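Local coordinates for putative polysaccharide biosynthesis protein with aminopeptidase-like domain (Clostridium acetobutylicum, PDB 3K9T) that binds one zinc ion per subunit and probably acts in the biosynthesis of modified polysaccharides, and is not expected to be a peptidase despite its aminopeptidase-like region, at residues H117-P120 and G121-D124. Residues are numbered along the deposited sequence; the frame is centred on the assembly and turned at random.
Sequences HTIP and GNKD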
loop_
_atom_site.group_PDB
_atom_site.type_symbol
_atom_site.label_atom_id
_atom_site.label_comp_id
_atom_site.label_asym_id
_atom_site.label_seq_id
_atom_site.Cartn_x
_atom_site.Cartn_y
_atom_site.Cartn_z
ATOM N N HIS A 117 46.096 -14.062 13.806
ATOM C CA HIS A 117 44.669 -14.157 13.420
ATOM C C HIS A 117 44.482 -14.913 12.118
ATOM O O HIS A 117 45.120 -14.591 11.123
ATOM C CB HIS A 117 44.048 -12.757 13.329
ATOM C CG HIS A 117 44.257 -11.957 14.574
ATOM N ND1 HIS A 117 45.480 -11.398 14.895
ATOM C CD2 HIS A 117 43.435 -11.695 15.618
ATOM C CE1 HIS A 117 45.393 -10.807 16.073
ATOM N NE2 HIS A 117 44.163 -10.969 16.529
ATOM N N THR A 118 43.600 -15.910 12.142
ATOM C CA THR A 118 43.273 -16.752 10.991
ATOM C C THR A 118 41.750 -16.837 10.798
ATOM O O THR A 118 40.977 -16.218 11.546
ATOM C CB THR A 118 43.825 -18.191 11.172
ATOM O OG1 THR A 118 43.261 -18.779 12.342
ATOM C CG2 THR A 118 45.335 -18.198 11.305
ATOM N N ILE A 119 41.323 -17.561 9.763
ATOM C CA ILE A 119 39.882 -17.805 9.498
ATOM C C ILE A 119 39.755 -19.327 9.364
ATOM O O ILE A 119 39.976 -19.909 8.282
ATOM C CB ILE A 119 39.339 -17.057 8.260
ATOM C CG1 ILE A 119 39.552 -15.543 8.401
ATOM C CG2 ILE A 119 37.860 -17.334 8.070
ATOM C CD1 ILE A 119 39.524 -14.794 7.071
ATOM N N PRO A 120 39.453 -19.985 10.495
ATOM C CA PRO A 120 39.389 -21.453 10.552
ATOM C C PRO A 120 38.458 -22.068 9.519
ATOM O O PRO A 120 38.738 -23.168 9.004
ATOM C CB PRO A 120 38.874 -21.719 11.971
ATOM C CG PRO A 120 39.331 -20.562 12.756
ATOM C CD PRO A 120 39.311 -19.378 11.834
ATOM N N GLY A 121 37.364 -21.377 9.233
ATOM C CA GLY A 121 36.387 -21.818 8.261
ATOM C C GLY A 121 36.797 -21.681 6.800
ATOM O O GLY A 121 36.115 -22.206 5.920
ATOM N N ASN A 122 37.876 -20.946 6.527
ATOM C CA ASN A 122 38.362 -20.727 5.151
ATOM C C ASN A 122 39.853 -20.730 5.264
ATOM O O ASN A 122 40.497 -19.683 5.296
ATOM C CB ASN A 122 37.865 -19.405 4.570
ATOM C CG ASN A 122 36.356 -19.392 4.348
ATOM O OD1 ASN A 122 35.869 -19.697 3.256
ATOM N ND2 ASN A 122 35.612 -19.059 5.392
ATOM N N LYS A 123 40.387 -21.936 5.317
ATOM C CA LYS A 123 41.759 -22.163 5.741
ATOM C C LYS A 123 42.843 -21.554 4.870
ATOM O O LYS A 123 44.021 -21.619 5.191
ATOM C CB LYS A 123 41.984 -23.673 5.938
ATOM C CG LYS A 123 41.097 -24.287 7.045
ATOM C CD LYS A 123 41.732 -25.531 7.646
ATOM C CE LYS A 123 41.706 -26.674 6.664
ATOM N NZ LYS A 123 42.889 -27.555 6.797
ATOM N N ASP A 124 42.411 -20.921 3.797
ATOM C CA ASP A 124 43.271 -20.298 2.813
ATOM C C ASP A 124 43.152 -18.750 2.774
ATOM O O ASP A 124 43.713 -18.118 1.886
ATOM C CB ASP A 124 42.864 -20.852 1.455
ATOM C CG ASP A 124 41.309 -20.682 1.160
ATOM O OD1 ASP A 124 40.434 -20.742 2.095
ATOM O OD2 ASP A 124 40.969 -20.519 -0.047
#
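I119 and N122 close a tight reversal of the chain through one backbone hydrogen bond, from N122 N to I119 O at 2.9 Å. The N-H points well at the oxygen (156°) but comes from above the carbonyl plane, 54° out of it. This is a type I beta turn, I119-P120-G121-N122, set in the loop between strands 116-117 and 139-140 of the insert region. P120 suits the second position because its ring holds phi at -54°, close to what the turn requires, and because no N-H is needed there. G121, without a side chain, follows at the exposed corner.

Contacts between side chains are slight. With CG1 of I119 beside its own N, the CG2 methyl falls on the far side from that N, next to the carbonyl carbon, where it faces the turn, 3.9 Å from N122 ND2 and equally near N122 N. The amide of N122 thus meets a methyl rather than a polar partner within the turn. The same side chain also touches P127 and T326, the latter next to the zinc ligand H325, so the insert here abuts the metal-bearing region.

The methylene CG of K123 lies 3.3 Å from P120 O, a van der Waals approach. Its long, bent chain carries NZ onward to a hydrogen bond with N144 OD1, tying the residue that follows the turn to helix 143-147.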